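Long-range contacts in nucleoporin NUP82 (Chaetomium thermophilum, PDB 5CWW), which probably serves as a structural component of the nuclear pore complex and as a docking partner for passing transport factors, this chain being its N-terminal beta-propeller domain: residues Glu195-Glu203 with Ala214-Lys222; Gly279-Leu287 with Pro367-Phe375. All blocks are in the same frame, centred on the assembly; numbering follows the deposited sequence.

Contact 1: residues Glu195-Glu203 with Ala214-Lys222; sequences EDAIVRVWE and APTLAIDLK
Val199 and Ile219 face each other as a hydrogen-bonded antiparallel pair, Ile219 N giving to Val199 O at 2.7 Å and Val199 N to Ile219 O. One pair further, Val201 N donates to Leu217 O, but Val201 O is met by two residues: Thr216 N at 2.9 Å and, weakly, Leu217 N. This is a classic beta bulge. Beside it, Thr216 OG1 sits between N and carbonyl carbon (chi1 60°), which brings it 2.9 Å from Glu203 OE2 and also near Val201 O. Beyond the bulge Pro215 covers one face of Trp202, its CB 3.8 Å from the centroid of the six-membered ring and 9° off the normal, a CH-pi contact. The same proline turns its CG to Arg200 CD. At the other end Leu221 N donates to Ala197 O at 3.1 Å, and Leu221 CD1 packs on Val199 CG2 at 3.8 Å. The strands are the third and outermost of a four-stranded antiparallel sheet, one blade of the beta-propeller, and strand 217-220 runs straight into helix 221-225. Asp220 is the N-cap of that helix: its OD1 takes Lys222 N and Lys222 NZ from opposite faces of the carboxylate plane, the latter as a 2.8 Å salt bridge. The lysine chain bends at chi3 and chi4, and NZ also reaches Asp196 O at 2.8 Å, joining the helix start to the turn before strand 198-203. In the next shell, Lys223 pairs with Asp220 OD2, Thr194 holds Asp196 OD1, Gln290 N binds Glu203 OE2, and Trp202 NE1 hydrogen-bonds Thr192 OG1 of the neighbouring strand 189-194.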
loop_
_atom_site.group_PDB
_atom_site.type_symbol
_atom_site.label_atom_id
_atom_site.label_comp_id
_atom_site.label_asym_id
_atom_site.label_seq_id
_atom_site.Cartn_x
_atom_site.Cartn_y
_atom_site.Cartn_z
ATOM N N GLU B 195 -3.431 -8.542 -0.658
ATOM C CA GLU B 195 -4.519 -8.292 0.285
ATOM C C GLU B 195 -4.182 -8.740 1.702
ATOM O O GLU B 195 -4.539 -8.069 2.667
ATOM C CB GLU B 195 -5.798 -9.000 -0.165
ATOM C CG GLU B 195 -6.584 -8.263 -1.230
ATOM C CD GLU B 195 -7.938 -8.895 -1.489
ATOM O OE1 GLU B 195 -8.077 -10.118 -1.273
ATOM O OE2 GLU B 195 -8.866 -8.165 -1.902
ATOM N N ASP B 196 -3.485 -9.866 1.829
ATOM C CA ASP B 196 -3.147 -10.397 3.147
ATOM C C ASP B 196 -1.860 -9.762 3.673
ATOM O O ASP B 196 -1.162 -10.339 4.507
ATOM C CB ASP B 196 -3.034 -11.927 3.105
ATOM C CG ASP B 196 -1.910 -12.419 2.209
ATOM O OD1 ASP B 196 -1.469 -11.667 1.316
ATOM O OD2 ASP B 196 -1.477 -13.575 2.395
ATOM N N ALA B 197 -1.560 -8.565 3.173
ATOM C CA ALA B 197 -0.536 -7.698 3.750
ATOM C C ALA B 197 0.856 -8.320 3.759
ATOM O O ALA B 197 1.587 -8.202 4.743
ATOM C CB ALA B 197 -0.937 -7.297 5.170
ATOM N N ILE B 198 1.222 -8.981 2.667
ATOM C CA ILE B 198 2.595 -9.431 2.494
ATOM C C ILE B 198 3.307 -8.496 1.524
ATOM O O ILE B 198 2.869 -8.311 0.389
ATOM C CB ILE B 198 2.661 -10.879 1.987
ATOM C CG1 ILE B 198 2.005 -11.815 3.010
ATOM C CG2 ILE B 198 4.106 -11.295 1.763
ATOM C CD1 ILE B 198 1.670 -13.166 2.464
ATOM N N VAL B 199 4.402 -7.907 1.991
ATOM C CA VAL B 199 5.187 -6.966 1.203
ATOM C C VAL B 199 6.391 -7.690 0.622
ATOM O O VAL B 199 7.157 -8.321 1.352
ATOM C CB VAL B 199 5.654 -5.763 2.049
ATOM C CG1 VAL B 199 6.492 -4.799 1.213
ATOM C CG2 VAL B 199 4.455 -5.040 2.649
ATOM N N ARG B 200 6.546 -7.606 -0.694
ATOM C CA ARG B 200 7.637 -8.288 -1.379
ATOM C C ARG B 200 8.418 -7.343 -2.280
ATOM O O ARG B 200 7.850 -6.683 -3.152
ATOM C CB ARG B 200 7.096 -9.468 -2.189
ATOM C CG ARG B 200 6.872 -10.720 -1.353
ATOM C CD ARG B 200 6.329 -11.858 -2.195
ATOM N NE ARG B 200 4.869 -11.846 -2.238
ATOM C CZ ARG B 200 4.074 -12.662 -1.552
ATOM N NH1 ARG B 200 4.574 -13.595 -0.756
ATOM N NH2 ARG B 200 2.760 -12.547 -1.673
ATOM N N VAL B 201 9.723 -7.279 -2.038
ATOM C CA VAL B 201 10.635 -6.479 -2.843
ATOM C C VAL B 201 11.327 -7.360 -3.887
ATOM O O VAL B 201 12.017 -8.322 -3.538
ATOM C CB VAL B 201 11.698 -5.791 -1.965
ATOM C CG1 VAL B 201 12.613 -4.914 -2.819
ATOM C CG2 VAL B 201 11.032 -4.964 -0.860
ATOM N N TRP B 202 11.137 -7.028 -5.161
ATOM C CA TRP B 202 11.778 -7.743 -6.265
ATOM C C TRP B 202 12.801 -6.837 -6.931
ATOM O O TRP B 202 12.478 -5.710 -7.304
ATOM C CB TRP B 202 10.748 -8.198 -7.300
ATOM C CG TRP B 202 9.495 -8.778 -6.721
ATOM C CD1 TRP B 202 8.451 -8.089 -6.171
ATOM C CD2 TRP B 202 9.138 -10.164 -6.657
ATOM N NE1 TRP B 202 7.472 -8.961 -5.760
ATOM C CE2 TRP B 202 7.869 -10.242 -6.047
ATOM C CE3 TRP B 202 9.769 -11.348 -7.052
ATOM C CZ2 TRP B 202 7.223 -11.455 -5.822
ATOM C CZ3 TRP B 202 9.125 -12.552 -6.827
ATOM C CH2 TRP B 202 7.865 -12.596 -6.219
ATOM N N GLU B 203 14.027 -7.330 -7.084
ATOM C CA GLU B 203 15.088 -6.565 -7.737
ATOM C C GLU B 203 15.456 -7.217 -9.063
ATOM O O GLU B 203 16.231 -8.173 -9.111
ATOM C CB GLU B 203 16.302 -6.459 -6.817
ATOM C CG GLU B 203 15.996 -5.696 -5.530
ATOM C CD GLU B 203 17.176 -5.626 -4.585
ATOM O OE1 GLU B 203 18.259 -5.172 -5.009
ATOM O OE2 GLU B 203 17.017 -6.032 -3.415
ATOM N N ALA B 214 11.766 -15.146 -7.501
ATOM C CA ALA B 214 11.724 -14.979 -6.053
ATOM C C ALA B 214 12.084 -13.554 -5.649
ATOM O O ALA B 214 12.911 -12.913 -6.298
ATOM C CB ALA B 214 12.666 -15.967 -5.384
ATOM N N PRO B 215 11.465 -13.050 -4.570
ATOM C CA PRO B 215 11.807 -11.710 -4.089
ATOM C C PRO B 215 13.066 -11.714 -3.228
ATOM O O PRO B 215 13.416 -12.745 -2.657
ATOM C CB PRO B 215 10.582 -11.315 -3.268
ATOM C CG PRO B 215 10.067 -12.613 -2.736
ATOM C CD PRO B 215 10.388 -13.662 -3.769
ATOM N N THR B 216 13.733 -10.568 -3.144
ATOM C CA THR B 216 14.911 -10.419 -2.301
ATOM C C THR B 216 14.489 -10.253 -0.843
ATOM O O THR B 216 15.234 -10.600 0.076
ATOM C CB THR B 216 15.764 -9.215 -2.733
ATOM O OG1 THR B 216 14.983 -8.016 -2.641
ATOM C CG2 THR B 216 16.254 -9.389 -4.164
ATOM N N LEU B 217 13.292 -9.708 -0.644
ATOM C CA LEU B 217 12.752 -9.472 0.691
ATOM C C LEU B 217 11.257 -9.758 0.704
ATOM O O LEU B 217 10.540 -9.384 -0.224
ATOM C CB LEU B 217 13.015 -8.030 1.136
ATOM C CG LEU B 217 12.644 -7.659 2.573
ATOM C CD1 LEU B 217 13.502 -8.419 3.575
ATOM C CD2 LEU B 217 12.778 -6.156 2.785
ATOM N N ALA B 218 10.797 -10.432 1.752
ATOM C CA ALA B 218 9.387 -10.772 1.899
ATOM C C ALA B 218 8.979 -10.576 3.349
ATOM O O ALA B 218 9.531 -11.213 4.244
ATOM C CB ALA B 218 9.122 -12.200 1.456
ATOM N N ILE B 219 8.009 -9.693 3.570
ATOM C CA ILE B 219 7.596 -9.319 4.917
ATOM C C ILE B 219 6.112 -9.581 5.123
ATOM O O ILE B 219 5.275 -9.037 4.403
ATOM C CB ILE B 219 7.874 -7.825 5.202
ATOM C CG1 ILE B 219 9.341 -7.486 4.923
ATOM C CG2 ILE B 219 7.515 -7.481 6.648
ATOM C CD1 ILE B 219 9.621 -5.998 4.866
ATOM N N ASP B 220 5.791 -10.399 6.118
ATOM C CA ASP B 220 4.410 -10.589 6.537
ATOM C C ASP B 220 4.078 -9.562 7.614
ATOM O O ASP B 220 4.468 -9.716 8.772
ATOM C CB ASP B 220 4.193 -12.011 7.058
ATOM C CG ASP B 220 2.726 -12.344 7.269
ATOM O OD1 ASP B 220 1.888 -11.416 7.300
ATOM O OD2 ASP B 220 2.411 -13.545 7.412
ATOM N N LEU B 221 3.362 -8.513 7.223
ATOM C CA LEU B 221 3.005 -7.436 8.144
ATOM C C LEU B 221 2.192 -7.930 9.340
ATOM O O LEU B 221 2.231 -7.325 10.412
ATOM C CB LEU B 221 2.231 -6.343 7.405
ATOM C CG LEU B 221 2.956 -5.710 6.213
ATOM C CD1 LEU B 221 2.112 -4.606 5.593
ATOM C CD2 LEU B 221 4.318 -5.174 6.609
ATOM N N LYS B 222 1.462 -9.026 9.159
ATOM C CA LYS B 222 0.630 -9.572 10.227
ATOM C C LYS B 222 1.493 -10.162 11.344
ATOM O O LYS B 222 1.118 -10.110 12.515
ATOM C CB LYS B 222 -0.326 -10.626 9.673
ATOM C CG LYS B 222 -1.238 -10.099 8.570
ATOM C CD LYS B 222 -2.285 -11.125 8.156
ATOM C CE LYS B 222 -1.650 -12.427 7.669
ATOM N NZ LYS B 222 -0.680 -12.190 6.560
HETATM O O HOH W 1 13.876 -10.439 -6.988
#

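Contact 2: residues Gly279-Leu287 with Pro367-Phe375; sequences GDVYALCPL and PKLQGPFDF
Tyr282 leans along the 367-375 segment. Its CB lies 3.6 Å from Gln370 O and near Leu369 CD1, and CD2 meets Leu369 CG at 3.7 Å. CE2 comes 3.4 Å from Gly371 C. CZ faces Pro372 CG at 3.8 Å and OH ends 3.3 Å from that same CG, while Pro372 CA sits over one ring face toward the rim. With CG beside the backbone N (chi1 -68°), the ring runs side by side with the proline. Cut back to an alanine, this position is likely to leave Pro372 and Leu369 without their shared aromatic neighbour and to open a gap beside Gly371. Ala283 and Gln370 form an antiparallel hydrogen-bonded pair, adding strand 369-370 as an outermost strand of a four-stranded propeller blade; Phe373 N donates to Val281 O at 3.1 Å. Phe373 lays its edge against Val281 O, and its CE1 touches Ala283 CB. At Gly371 phi is positive (133°): a side chain would press on the preceding carbonyl and strike Val281 O and the Tyr282 ring. Strand 272-276 flanks 281-284 on its other side, its Trp273 meeting the Phe373 ring; Leu284 and Leu369 rest on Leu224 of helix 221-225, and Phe375 packs on strand 469-476.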
loop_
_atom_site.group_PDB
_atom_site.type_symbol
_atom_site.label_atom_id
_atom_site.label_comp_id
_atom_site.label_asym_id
_atom_site.label_seq_id
_atom_site.Cartn_x
_atom_site.Cartn_y
_atom_site.Cartn_z
ATOM N N GLY B 279 -9.907 0.795 7.204
ATOM C CA GLY B 279 -9.810 2.224 7.459
ATOM C C GLY B 279 -8.494 2.651 8.087
ATOM O O GLY B 279 -8.240 3.842 8.255
ATOM N N ASP B 280 -7.653 1.682 8.428
ATOM C CA ASP B 280 -6.388 1.969 9.094
ATOM C C ASP B 280 -5.276 2.280 8.101
ATOM O O ASP B 280 -5.305 1.840 6.948
ATOM C CB ASP B 280 -5.976 0.796 9.984
ATOM C CG ASP B 280 -6.931 0.577 11.143
ATOM O OD1 ASP B 280 -7.605 1.545 11.552
ATOM O OD2 ASP B 280 -7.005 -0.563 11.648
ATOM N N VAL B 281 -4.291 3.037 8.573
ATOM C CA VAL B 281 -3.147 3.438 7.768
ATOM C C VAL B 281 -1.875 3.023 8.491
ATOM O O VAL B 281 -1.778 3.157 9.710
ATOM C CB VAL B 281 -3.139 4.967 7.510
ATOM C CG1 VAL B 281 -1.859 5.403 6.812
ATOM C CG2 VAL B 281 -4.358 5.378 6.695
ATOM N N TYR B 282 -0.906 2.526 7.730
ATOM C CA TYR B 282 0.365 2.078 8.282
ATOM C C TYR B 282 1.530 2.638 7.479
ATOM O O TYR B 282 1.370 3.019 6.320
ATOM C CB TYR B 282 0.442 0.549 8.285
ATOM C CG TYR B 282 -0.509 -0.130 9.242
ATOM C CD1 TYR B 282 -1.801 -0.451 8.855
ATOM C CD2 TYR B 282 -0.107 -0.466 10.526
ATOM C CE1 TYR B 282 -2.670 -1.081 9.724
ATOM C CE2 TYR B 282 -0.968 -1.093 11.403
ATOM C CZ TYR B 282 -2.247 -1.401 10.997
ATOM O OH TYR B 282 -3.107 -2.029 11.866
ATOM N N ALA B 283 2.706 2.665 8.097
ATOM C CA ALA B 283 3.923 3.087 7.416
ATOM C C ALA B 283 5.088 2.175 7.783
ATOM O O ALA B 283 5.206 1.737 8.925
ATOM C CB ALA B 283 4.250 4.534 7.758
ATOM N N LEU B 284 5.934 1.892 6.798
ATOM C CA LEU B 284 7.156 1.119 6.997
ATOM C C LEU B 284 8.361 1.948 6.592
ATOM O O LEU B 284 8.457 2.375 5.444
ATOM C CB LEU B 284 7.140 -0.162 6.164
ATOM C CG LEU B 284 6.502 -1.443 6.690
ATOM C CD1 LEU B 284 6.659 -2.514 5.623
ATOM C CD2 LEU B 284 7.127 -1.902 8.000
ATOM N N CYS B 285 9.293 2.153 7.515
ATOM C CA CYS B 285 10.459 2.980 7.227
ATOM C C CYS B 285 11.650 2.609 8.108
ATOM O O CYS B 285 11.501 2.501 9.321
ATOM C CB CYS B 285 10.109 4.456 7.422
ATOM S SG CYS B 285 11.505 5.577 7.271
ATOM N N PRO B 286 12.843 2.433 7.508
ATOM C CA PRO B 286 13.209 2.562 6.093
ATOM C C PRO B 286 13.126 1.246 5.321
ATOM O O PRO B 286 13.801 0.282 5.686
ATOM C CB PRO B 286 14.653 3.047 6.166
ATOM C CG PRO B 286 15.194 2.383 7.384
ATOM C CD PRO B 286 14.033 2.166 8.336
ATOM N N LEU B 287 12.315 1.216 4.268
ATOM C CA LEU B 287 12.188 0.032 3.426
ATOM C C LEU B 287 13.060 0.186 2.184
ATOM O O LEU B 287 12.771 1.013 1.318
ATOM C CB LEU B 287 10.729 -0.195 3.026
ATOM C CG LEU B 287 10.458 -1.442 2.180
ATOM C CD1 LEU B 287 10.751 -2.712 2.969
ATOM C CD2 LEU B 287 9.025 -1.443 1.673
ATOM N N PRO B 367 11.993 -2.937 9.026
ATOM C CA PRO B 367 11.664 -1.869 9.972
ATOM C C PRO B 367 10.389 -2.168 10.751
ATOM O O PRO B 367 9.628 -3.062 10.381
ATOM C CB PRO B 367 11.485 -0.645 9.072
ATOM C CG PRO B 367 11.073 -1.192 7.769
ATOM C CD PRO B 367 11.738 -2.533 7.633
ATOM N N LYS B 368 10.179 -1.435 11.835
ATOM C CA LYS B 368 8.967 -1.569 12.624
ATOM C C LYS B 368 7.752 -1.155 11.808
ATOM O O LYS B 368 7.813 -0.204 11.025
ATOM C CB LYS B 368 9.061 -0.718 13.892
ATOM C CG LYS B 368 7.820 -0.770 14.770
ATOM C CD LYS B 368 7.950 0.139 15.978
ATOM C CE LYS B 368 6.648 0.195 16.755
ATOM N NZ LYS B 368 6.778 1.004 17.991
ATOM N N LEU B 369 6.649 -1.872 11.981
ATOM C CA LEU B 369 5.389 -1.455 11.385
ATOM C C LEU B 369 4.786 -0.354 12.245
ATOM O O LEU B 369 4.510 -0.562 13.425
ATOM C CB LEU B 369 4.411 -2.624 11.264
ATOM C CG LEU B 369 3.096 -2.278 10.556
ATOM C CD1 LEU B 369 3.339 -1.904 9.098
ATOM C CD2 LEU B 369 2.107 -3.425 10.657
ATOM N N GLN B 370 4.604 0.820 11.648
ATOM C CA GLN B 370 4.056 1.972 12.352
ATOM C C GLN B 370 2.568 2.123 12.066
ATOM O O GLN B 370 2.163 2.238 10.909
ATOM C CB GLN B 370 4.799 3.248 11.950
ATOM C CG GLN B 370 6.286 3.212 12.253
ATOM C CD GLN B 370 6.980 4.513 11.918
ATOM O OE1 GLN B 370 6.469 5.592 12.213
ATOM N NE2 GLN B 370 8.149 4.420 11.292
ATOM N N GLY B 371 1.765 2.120 13.127
ATOM C CA GLY B 371 0.325 2.277 13.013
ATOM C C GLY B 371 -0.419 1.252 13.850
ATOM O O GLY B 371 0.202 0.462 14.557
ATOM N N PRO B 372 -1.760 1.261 13.784
ATOM C CA PRO B 372 -2.577 2.179 12.979
ATOM C C PRO B 372 -2.440 3.626 13.437
ATOM O O PRO B 372 -2.512 3.895 14.634
ATOM C CB PRO B 372 -4.012 1.685 13.206
ATOM C CG PRO B 372 -3.905 0.382 13.912
ATOM C CD PRO B 372 -2.585 0.359 14.601
ATOM N N PHE B 373 -2.238 4.543 12.496
ATOM C CA PHE B 373 -2.146 5.959 12.820
ATOM C C PHE B 373 -3.472 6.486 13.350
ATOM O O PHE B 373 -4.530 6.214 12.780
ATOM C CB PHE B 373 -1.726 6.768 11.591
ATOM C CG PHE B 373 -0.258 6.703 11.293
ATOM C CD1 PHE B 373 0.290 5.588 10.684
ATOM C CD2 PHE B 373 0.574 7.761 11.617
ATOM C CE1 PHE B 373 1.642 5.525 10.409
ATOM C CE2 PHE B 373 1.927 7.708 11.341
ATOM C CZ PHE B 373 2.462 6.586 10.738
ATOM N N ASP B 374 -3.412 7.242 14.441
ATOM C CA ASP B 374 -4.589 7.927 14.954
ATOM C C ASP B 374 -4.783 9.234 14.196
ATOM O O ASP B 374 -3.855 10.032 14.078
ATOM C CB ASP B 374 -4.456 8.196 16.454
ATOM C CG ASP B 374 -5.695 8.843 17.040
ATOM O OD1 ASP B 374 -6.710 8.139 17.208
ATOM O OD2 ASP B 374 -5.651 10.056 17.336
ATOM N N PHE B 375 -5.987 9.440 13.673
ATOM C CA PHE B 375 -6.313 10.667 12.954
ATOM C C PHE B 375 -6.787 11.730 13.936
ATOM O O PHE B 375 -7.925 11.697 14.399
ATOM C CB PHE B 375 -7.382 10.407 11.891
ATOM C CG PHE B 375 -6.992 9.364 10.879
ATOM C CD1 PHE B 375 -5.674 9.216 10.485
ATOM C CD2 PHE B 375 -7.948 8.524 10.330
ATOM C CE1 PHE B 375 -5.316 8.251 9.558
ATOM C CE2 PHE B 375 -7.598 7.559 9.404
ATOM C CZ PHE B 375 -6.280 7.423 9.017
HETATM O O HOH W 2 -5.075 4.471 10.958
HETATM O O HOH W 3 9.041 1.848 10.355
#

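In the fold
From the N terminus, strands 175-180 and 189-194 precede contact 1, where 198-203 pairs with the outer strand 217-220 of their sheet; the ten residues between its segments hold helix 210-213. Helix 221-225 then leads to the next sheet, whose strands 254-258, 272-276 and 281-284 receive strand 369-370 in contact 2 after an insertion of 79 residues that contains helices 298-315 and 321-338. The contacts run in series, neither nested nor crossed. They meet where Leu221 packs on Leu284 and Leu369, and where Leu217 and Ile219 touch Leu287, joining two successive blades. Segment 367-375 ends in strand 374-376, already an outermost strand of the following five-stranded sheet.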